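Local coordinates for p1 (Rice yellow mottle virus, PDB 6TY2), which binds zinc through two unrelated zinc fingers, this C-terminal part holding one of them, and suppresses RNA silencing in support of viral spread, at residues D2-E7 / P42-R47; Q9-E14 / V32-D37; D40-E43 / R49-K52. One frame throughout, in Å; residues are numbered along the deposited sequence.

Interaction 1: D2-E7 / P42-R47. With ZN (zinc ion), chain C.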
loop_
_atom_site.group_PDB
_atom_site.type_symbol
_atom_site.label_atom_id
_atom_site.label_comp_id
_atom_site.label_asym_id
_atom_site.label_seq_id
_atom_site.Cartn_x
_atom_site.Cartn_y
_atom_site.Cartn_z
ATOM N N ASP A 2 19.577 -6.941 -9.451
ATOM C CA ASP A 2 19.593 -8.172 -8.664
ATOM C C ASP A 2 18.880 -8.030 -7.324
ATOM O O ASP A 2 18.149 -8.926 -6.901
ATOM C CB ASP A 2 21.024 -8.637 -8.398
ATOM C CG ASP A 2 21.087 -9.766 -7.365
ATOM O OD1 ASP A 2 20.411 -10.805 -7.560
ATOM O OD2 ASP A 2 21.789 -9.603 -6.337
ATOM N N GLU A 3 19.107 -6.920 -6.633
ATOM C CA GLU A 3 18.433 -6.695 -5.362
ATOM C C GLU A 3 16.938 -6.453 -5.575
ATOM O O GLU A 3 16.126 -6.851 -4.748
ATOM C CB GLU A 3 19.069 -5.526 -4.621
ATOM C CG GLU A 3 18.436 -5.234 -3.272
ATOM C CD GLU A 3 18.432 -6.431 -2.318
ATOM O OE1 GLU A 3 19.372 -7.267 -2.364
ATOM O OE2 GLU A 3 17.481 -6.516 -1.504
ATOM N N ILE A 4 16.583 -5.809 -6.684
ATOM C CA ILE A 4 15.193 -5.715 -7.153
ATOM C C ILE A 4 14.502 -7.068 -7.173
ATOM O O ILE A 4 13.388 -7.220 -6.676
ATOM C CB ILE A 4 15.121 -5.130 -8.574
ATOM C CG1 ILE A 4 15.627 -3.684 -8.593
ATOM C CG2 ILE A 4 13.707 -5.206 -9.133
ATOM C CD1 ILE A 4 14.547 -2.652 -8.419
ATOM N N ASP A 5 15.177 -8.055 -7.754
ATOM C CA ASP A 5 14.620 -9.391 -7.876
ATOM C C ASP A 5 14.439 -10.041 -6.522
ATOM O O ASP A 5 13.454 -10.731 -6.275
ATOM C CB ASP A 5 15.519 -10.257 -8.745
ATOM C CG ASP A 5 15.734 -9.664 -10.108
ATOM O OD1 ASP A 5 14.823 -9.806 -10.953
ATOM O OD2 ASP A 5 16.808 -9.057 -10.336
ATOM N N ARG A 6 15.414 -9.825 -5.652
ATOM C CA ARG A 6 15.377 -10.386 -4.323
ATOM C C ARG A 6 14.122 -9.901 -3.602
ATOM O O ARG A 6 13.407 -10.697 -3.003
ATOM C CB ARG A 6 16.639 -10.009 -3.552
ATOM C CG ARG A 6 16.946 -10.908 -2.373
ATOM C CD ARG A 6 18.027 -10.291 -1.495
ATOM N NE ARG A 6 19.170 -9.827 -2.284
ATOM C CZ ARG A 6 20.375 -10.394 -2.273
ATOM N NH1 ARG A 6 20.609 -11.456 -1.509
ATOM N NH2 ARG A 6 21.350 -9.893 -3.027
ATOM N N GLU A 7 13.832 -8.607 -3.685
ATOM C CA GLU A 7 12.671 -8.054 -2.985
ATOM C C GLU A 7 11.347 -8.524 -3.595
ATOM O O GLU A 7 10.349 -8.643 -2.890
ATOM C CB GLU A 7 12.734 -6.523 -2.964
ATOM C CG GLU A 7 13.750 -5.994 -1.952
ATOM C CD GLU A 7 13.919 -4.481 -2.007
ATOM O OE1 GLU A 7 14.178 -3.861 -0.954
ATOM O OE2 GLU A 7 13.806 -3.909 -3.106
ATOM N N PRO A 42 7.057 1.181 -4.116
ATOM C CA PRO A 42 7.326 2.538 -4.607
ATOM C C PRO A 42 8.799 2.805 -4.849
ATOM O O PRO A 42 9.143 3.497 -5.803
ATOM C CB PRO A 42 6.795 3.429 -3.481
ATOM C CG PRO A 42 5.761 2.591 -2.812
ATOM C CD PRO A 42 6.307 1.194 -2.854
ATOM N N GLU A 43 9.648 2.238 -4.003
ATOM C CA GLU A 43 11.086 2.430 -4.090
ATOM C C GLU A 43 11.622 1.913 -5.422
ATOM O O GLU A 43 12.628 2.401 -5.930
ATOM C CB GLU A 43 11.791 1.729 -2.915
ATOM C CG GLU A 43 11.486 2.309 -1.524
ATOM C CD GLU A 43 10.101 1.932 -0.993
ATOM O OE1 GLU A 43 9.460 1.017 -1.544
ATOM O OE2 GLU A 43 9.649 2.552 -0.011
ATOM N N HIS A 44 10.935 0.931 -5.995
ATOM C CA HIS A 44 11.330 0.366 -7.279
ATOM C C HIS A 44 10.909 1.207 -8.489
ATOM O O HIS A 44 11.309 0.910 -9.609
ATOM C CB HIS A 44 10.744 -1.033 -7.452
ATOM C CG HIS A 44 11.389 -2.080 -6.603
ATOM N ND1 HIS A 44 11.085 -3.415 -6.724
ATOM C CD2 HIS A 44 12.334 -1.993 -5.638
ATOM C CE1 HIS A 44 11.806 -4.109 -5.860
ATOM N NE2 HIS A 44 12.573 -3.270 -5.189
ATOM N N SER A 45 10.089 2.229 -8.264
ATOM C CA SER A 45 9.451 2.950 -9.354
ATOM C C SER A 45 10.470 3.449 -10.359
ATOM O O SER A 45 11.483 4.022 -9.984
ATOM C CB SER A 45 8.632 4.121 -8.814
ATOM O OG SER A 45 7.641 4.510 -9.747
ATOM N N GLY A 46 10.194 3.211 -11.635
ATOM C CA GLY A 46 11.121 3.537 -12.702
ATOM C C GLY A 46 11.813 2.305 -13.232
ATOM O O GLY A 46 11.702 1.953 -14.413
ATOM N N ARG A 47 12.554 1.643 -12.356
ATOM C CA ARG A 47 13.179 0.410 -12.734
ATOM C C ARG A 47 12.091 -0.645 -12.895
ATOM O O ARG A 47 12.154 -1.458 -13.797
ATOM C CB ARG A 47 14.228 0.009 -11.701
ATOM C CG ARG A 47 15.374 1.000 -11.618
ATOM C CD ARG A 47 16.315 0.652 -10.478
ATOM N NE ARG A 47 15.668 0.887 -9.196
ATOM C CZ ARG A 47 16.229 0.635 -8.024
ATOM N NH1 ARG A 47 17.452 0.137 -7.975
ATOM N NH2 ARG A 47 15.565 0.884 -6.906
HETATM ZN ZN ZN C . 9.843 -3.983 -8.454
#

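Interaction 2: Q9-E14 / V32-D37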
loop_
_atom_site.group_PDB
_atom_site.type_symbol
_atom_site.label_atom_id
_atom_site.label_comp_id
_atom_site.label_asym_id
_atom_site.label_seq_id
_atom_site.Cartn_x
_atom_site.Cartn_y
_atom_site.Cartn_z
ATOM N N GLN A 9 11.002 -11.556 -4.786
ATOM C CA GLN A 9 10.936 -12.903 -4.215
ATOM C C GLN A 9 10.394 -12.899 -2.799
ATOM O O GLN A 9 9.497 -13.679 -2.470
ATOM C CB GLN A 9 12.315 -13.580 -4.214
ATOM C CG GLN A 9 12.703 -14.214 -5.550
ATOM C CD GLN A 9 13.999 -15.043 -5.483
ATOM O OE1 GLN A 9 14.930 -14.715 -4.745
ATOM N NE2 GLN A 9 14.050 -16.125 -6.255
ATOM N N GLU A 10 10.947 -12.038 -1.952
ATOM C CA GLU A 10 10.515 -11.986 -0.566
ATOM C C GLU A 10 9.063 -11.515 -0.482
ATOM O O GLU A 10 8.278 -12.048 0.296
ATOM C CB GLU A 10 11.405 -11.064 0.282
ATOM C CG GLU A 10 12.881 -10.963 -0.107
ATOM C CD GLU A 10 13.688 -12.256 0.041
ATOM O OE1 GLU A 10 13.709 -12.837 1.155
ATOM O OE2 GLU A 10 14.329 -12.674 -0.959
ATOM N N ARG A 11 8.705 -10.517 -1.275
ATOM C CA ARG A 11 7.321 -10.065 -1.282
ATOM C C ARG A 11 6.380 -11.137 -1.847
ATOM O O ARG A 11 5.291 -11.345 -1.323
ATOM C CB ARG A 11 7.172 -8.768 -2.073
ATOM C CG ARG A 11 5.771 -8.203 -1.987
ATOM C CD ARG A 11 5.817 -6.712 -1.756
ATOM N NE ARG A 11 4.516 -6.092 -2.004
ATOM C CZ ARG A 11 3.578 -5.945 -1.077
ATOM N NH1 ARG A 11 3.790 -6.391 0.160
ATOM N NH2 ARG A 11 2.423 -5.358 -1.386
ATOM N N ASN A 12 6.817 -11.838 -2.887
ATOM C CA ASN A 12 6.002 -12.884 -3.476
ATOM C C ASN A 12 5.823 -14.046 -2.520
ATOM O O ASN A 12 4.752 -14.614 -2.446
ATOM C CB ASN A 12 6.599 -13.369 -4.801
ATOM C CG ASN A 12 6.276 -12.435 -5.944
ATOM O OD1 ASN A 12 5.426 -11.557 -5.805
ATOM N ND2 ASN A 12 6.953 -12.606 -7.071
ATOM N N ALA A 13 6.861 -14.373 -1.764
ATOM C CA ALA A 13 6.730 -15.404 -0.739
ATOM C C ALA A 13 5.604 -15.035 0.222
ATOM O O ALA A 13 4.798 -15.873 0.610
ATOM C CB ALA A 13 8.051 -15.583 0.014
ATOM N N GLU A 14 5.545 -13.764 0.590
ATOM C CA GLU A 14 4.584 -13.306 1.582
ATOM C C GLU A 14 3.179 -13.244 1.000
ATOM O O GLU A 14 2.192 -13.465 1.709
ATOM C CB GLU A 14 5.004 -11.940 2.127
ATOM C CG GLU A 14 4.096 -11.381 3.206
ATOM C CD GLU A 14 3.948 -12.294 4.426
ATOM O OE1 GLU A 14 4.877 -13.087 4.740
ATOM O OE2 GLU A 14 2.880 -12.205 5.074
ATOM N N VAL A 32 -1.822 -10.669 -5.891
ATOM C CA VAL A 32 -1.252 -10.953 -7.200
ATOM C C VAL A 32 0.244 -10.797 -7.097
ATOM O O VAL A 32 0.734 -9.964 -6.338
ATOM C CB VAL A 32 -1.848 -10.024 -8.282
ATOM C CG1 VAL A 32 -1.651 -8.616 -7.899
ATOM C CG2 VAL A 32 -1.246 -10.277 -9.648
ATOM N N TYR A 33 0.972 -11.620 -7.840
ATOM C CA TYR A 33 2.415 -11.670 -7.714
ATOM C C TYR A 33 3.126 -10.516 -8.448
ATOM O O TYR A 33 2.652 -10.010 -9.454
ATOM C CB TYR A 33 2.918 -13.011 -8.227
ATOM C CG TYR A 33 2.585 -14.213 -7.355
ATOM C CD1 TYR A 33 3.039 -14.295 -6.045
ATOM C CD2 TYR A 33 1.866 -15.283 -7.865
ATOM C CE1 TYR A 33 2.764 -15.405 -5.257
ATOM C CE2 TYR A 33 1.587 -16.407 -7.090
ATOM C CZ TYR A 33 2.041 -16.463 -5.788
ATOM O OH TYR A 33 1.763 -17.570 -5.013
ATOM N N LEU A 34 4.272 -10.105 -7.926
ATOM C CA LEU A 34 5.032 -9.007 -8.521
ATOM C C LEU A 34 6.042 -9.463 -9.583
ATOM O O LEU A 34 6.630 -10.547 -9.486
ATOM C CB LEU A 34 5.784 -8.238 -7.434
ATOM C CG LEU A 34 5.090 -7.281 -6.473
ATOM C CD1 LEU A 34 4.001 -7.963 -5.669
ATOM C CD2 LEU A 34 6.140 -6.717 -5.543
ATOM N N SER A 35 6.253 -8.614 -10.582
ATOM C CA SER A 35 7.394 -8.747 -11.485
ATOM C C SER A 35 7.857 -7.348 -11.822
ATOM O O SER A 35 7.218 -6.382 -11.423
ATOM C CB SER A 35 7.028 -9.504 -12.760
ATOM O OG SER A 35 6.094 -8.760 -13.519
ATOM N N ARG A 36 8.952 -7.235 -12.566
ATOM C CA ARG A 36 9.422 -5.934 -13.010
ATOM C C ARG A 36 8.369 -5.220 -13.838
ATOM O O ARG A 36 8.341 -3.999 -13.893
ATOM C CB ARG A 36 10.716 -6.071 -13.821
ATOM C CG ARG A 36 11.907 -6.547 -13.006
ATOM C CD ARG A 36 13.182 -6.612 -13.841
ATOM N NE ARG A 36 14.273 -7.262 -13.113
ATOM C CZ ARG A 36 15.527 -7.333 -13.549
ATOM N NH1 ARG A 36 15.860 -6.792 -14.715
ATOM N NH2 ARG A 36 16.451 -7.943 -12.819
ATOM N N ASP A 37 7.493 -5.974 -14.481
ATOM C CA ASP A 37 6.513 -5.360 -15.368
ATOM C C ASP A 37 5.173 -5.019 -14.697
ATOM O O ASP A 37 4.283 -4.466 -15.340
ATOM C CB ASP A 37 6.301 -6.266 -16.575
ATOM C CG ASP A 37 7.601 -6.535 -17.321
ATOM O OD1 ASP A 37 8.323 -5.563 -17.677
ATOM O OD2 ASP A 37 7.909 -7.724 -17.520
#

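Interaction 3: D40-E43 / R49-K52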
loop_
_atom_site.group_PDB
_atom_site.type_symbol
_atom_site.label_atom_id
_atom_site.label_comp_id
_atom_site.label_asym_id
_atom_site.label_seq_id
_atom_site.Cartn_x
_atom_site.Cartn_y
_atom_site.Cartn_z
ATOM N N ASP A 40 4.424 -3.152 -6.984
ATOM C CA ASP A 40 3.790 -2.141 -6.139
ATOM C C ASP A 40 4.721 -1.642 -5.038
ATOM O O ASP A 40 4.269 -1.113 -4.032
ATOM C CB ASP A 40 2.475 -2.665 -5.541
ATOM C CG ASP A 40 2.652 -3.911 -4.681
ATOM O OD1 ASP A 40 3.791 -4.380 -4.536
ATOM O OD2 ASP A 40 1.643 -4.426 -4.137
ATOM N N ILE A 41 6.020 -1.795 -5.243
ATOM C CA ILE A 41 7.016 -1.263 -4.310
ATOM C C ILE A 41 7.484 0.107 -4.793
ATOM O O ILE A 41 8.198 0.201 -5.778
ATOM C CB ILE A 41 8.214 -2.206 -4.178
ATOM C CG1 ILE A 41 7.739 -3.633 -3.896
ATOM C CG2 ILE A 41 9.171 -1.715 -3.101
ATOM C CD1 ILE A 41 8.874 -4.644 -3.852
ATOM N N PRO A 42 7.057 1.181 -4.116
ATOM C CA PRO A 42 7.326 2.538 -4.607
ATOM C C PRO A 42 8.799 2.805 -4.849
ATOM O O PRO A 42 9.143 3.497 -5.803
ATOM C CB PRO A 42 6.795 3.429 -3.481
ATOM C CG PRO A 42 5.761 2.591 -2.812
ATOM C CD PRO A 42 6.307 1.194 -2.854
ATOM N N GLU A 43 9.648 2.238 -4.003
ATOM C CA GLU A 43 11.086 2.430 -4.090
ATOM C C GLU A 43 11.622 1.913 -5.422
ATOM O O GLU A 43 12.628 2.401 -5.930
ATOM C CB GLU A 43 11.791 1.729 -2.915
ATOM C CG GLU A 43 11.486 2.309 -1.524
ATOM C CD GLU A 43 10.101 1.932 -0.993
ATOM O OE1 GLU A 43 9.460 1.017 -1.544
ATOM O OE2 GLU A 43 9.649 2.552 -0.011
ATOM N N ARG A 49 7.709 -1.238 -13.314
ATOM C CA ARG A 49 6.465 -0.546 -13.623
ATOM C C ARG A 49 5.647 -0.445 -12.358
ATOM O O ARG A 49 5.182 -1.450 -11.837
ATOM C CB ARG A 49 5.671 -1.272 -14.695
ATOM C CG ARG A 49 4.434 -0.512 -15.139
ATOM C CD ARG A 49 3.797 -1.181 -16.335
ATOM N NE ARG A 49 2.658 -0.422 -16.830
ATOM C CZ ARG A 49 1.997 -0.717 -17.944
ATOM N NH1 ARG A 49 2.366 -1.756 -18.683
ATOM N NH2 ARG A 49 0.969 0.031 -18.317
ATOM N N PHE A 50 5.468 0.770 -11.864
ATOM C CA PHE A 50 4.810 0.958 -10.585
ATOM C C PHE A 50 3.304 0.925 -10.767
ATOM O O PHE A 50 2.712 1.761 -11.449
ATOM C CB PHE A 50 5.264 2.265 -9.939
ATOM C CG PHE A 50 4.714 2.496 -8.563
ATOM C CD1 PHE A 50 4.761 1.503 -7.607
ATOM C CD2 PHE A 50 4.171 3.720 -8.223
ATOM C CE1 PHE A 50 4.260 1.715 -6.341
ATOM C CE2 PHE A 50 3.671 3.948 -6.960
ATOM C CZ PHE A 50 3.714 2.944 -6.016
ATOM N N VAL A 51 2.701 -0.080 -10.151
ATOM C CA VAL A 51 1.278 -0.317 -10.191
ATOM C C VAL A 51 0.825 -0.277 -8.750
ATOM O O VAL A 51 0.861 -1.292 -8.052
ATOM C CB VAL A 51 0.956 -1.663 -10.847
ATOM C CG1 VAL A 51 -0.551 -1.929 -10.834
ATOM C CG2 VAL A 51 1.515 -1.668 -12.261
ATOM N N LYS A 52 0.432 0.917 -8.313
ATOM C CA LYS A 52 0.386 1.255 -6.899
ATOM C C LYS A 52 -0.570 0.385 -6.086
ATOM O O LYS A 52 -0.302 0.064 -4.924
ATOM C CB LYS A 52 -0.004 2.717 -6.742
ATOM C CG LYS A 52 -0.005 3.212 -5.315
ATOM C CD LYS A 52 -0.491 4.654 -5.283
ATOM C CE LYS A 52 -0.483 5.231 -3.896
ATOM N NZ LYS A 52 -0.892 6.675 -3.982
HETATM O O HOH W 1 -0.414 -2.586 -3.762
HETATM O O HOH W 2 1.773 0.595 -3.291
#

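Interaction 1: D2-E7 / P42-R47
His44, the first residue of 42-47 to touch helix 3-24, is held by its two ring nitrogens. ND1 of His44 binds the zinc ion at 2.2 Å, while His44 NE2 donates to Glu7 OE2 at 2.5 Å, with an angle of 162° at the hydrogen. The carboxylate oxygen lies close to the imidazole plane, and the bond meets it nearly along its C-O axis; the carboxylate itself is turned 34° from the ring. Glu7 runs extended beyond CG, which carries the acid out from the helix to the ring edge. Together the metal and the carboxylate fix the rotation of the imidazole, and the acid would be expected to strengthen the ring as a zinc ligand. Over one face of His44 sits Ile4 CD1, 3.6 Å from the ring centroid, a CH-pi contact almost on the ring normal. Arg47 follows: its chain bends at chi3 (-69°), laying the guanidinium flat against the same methyl, with Ile4 CD1 3.7 Å from Arg47 CZ. One methyl thus meets the faces of two flat groups. His8, Cys39 and Cys48 complete the four-ligand site, and Glu7 makes it the carboxylate-histidine-zinc arrangement known from many zinc sites, here in a zinc finger.

Interaction 2: Q9-E14 / V32-D37
Asn12 and Leu34 bury more of their surface here than any other residues of the contact, and a pair of hydrogen bonds joins the amide of one to the backbone of the other. Asn12 OD1 accepts from Leu34 N at 2.8 Å, the N-H pointing almost straight at a lone pair in the carbonyl plane. From the other arm of the amide, Asn12 ND2 donates to Leu34 O at 3.2 Å, again nearly linear and only 5° out of the amide plane. With both arms used, the amide can neither flip nor twist easily. Its CG lies anti to the carbonyl carbon (chi1 -80°), a torsion that brings the amide from the flank of the helix to the facing chain.

The side chain of Leu34 turns toward the helix and lies against the aliphatic part of Arg11, where Leu34 CD2 comes within 3.8 Å of Arg11 CD. A bend at chi2 carries the arginine on past the leucine methyls, and its guanidinium forms a salt bridge with Asp40. Leu34 also packs on His8, so it borders the metal site without binding the zinc ion.

Tyr33 adds the third share. Its ring is steeply inclined to the Asn12 amide, 77° between planes, and presents its edge to the helix backbone: Tyr33 CE1 is 3.5 Å from Asn12 O, which lies in the ring plane. The hydroxyl beyond is hydrogen-bonded to Ser16, one turn further along the helix.

An asparagine pairing with both the N-H and the C=O of one residue in an extended chain copies the bonding of a neighbouring strand, and here it fastens the irregular 32-37 chain along the long helix of this zinc-finger domain.

Interaction 3: D40-E43 / R49-K52
Apolar contact between Pro42 and Phe50 forms one half of this junction. The proline ring meets the far end of the phenylalanine, with Pro42 CG 3.8 Å from Phe50 CZ, and Phe50 CE1 comes still closer to the backbone, 3.6 Å from Pro42 N. Phe50 CG lies anti to its own nitrogen (chi1 -176°), which swings the ring across to the 40-43 turn. The carbonyl carbon of Asp40 lies at the ring edge, in its plane, 3.6 Å from Phe50 CE1. One face of the same ring is taken by CA of Lys52, while the 40-43 turn runs past its CE1-CZ end. Both segments belong to the irregular chain after helix 3-24, around the part that gives Cys39, His44 and Cys48 to the zinc ion of this zinc finger, and backbone hydrogen bonds between Cys39 and both Arg49 and Val51 hold the two limbs together.

No direct hydrogen bond joins the segments; two waters bridge them instead. One water donates to Asp40 OD2 at 2.8 Å and to Lys52 O; a second bridges Asp40 O to Lys52 O, at 2.7 Å from Lys52 O. A single carbonyl thereby accepts from two waters. Asp40 OD2 also pairs with Arg11, while Lys52 NZ is hydrogen-bonded to Leu31 O and Ala29 O of the second subunit.

Overall arrangement
From the N terminus, helix 3-24 meets the later loop twice. Its first turn takes part in interaction 1, which closes the widest loop, from 2-7 to 42-47; interaction 2 nests inside it, folding 32-37 back onto 9-14. The Asp5-Arg36 salt bridge joins these two. Interaction 3 closes a short loop further on, after interaction 2 has closed, and shares Pro42 and Glu43 with interaction 1, whose Ser45 packs on Phe50. Arg11 of interaction 2 reaches Asp40 of interaction 3, and a probable backbone hydrogen bond from Arg49 N to Arg36 O also connects the two. Interactions 1 and 3 also touch the second subunit, whereas interaction 2 lies within the chain.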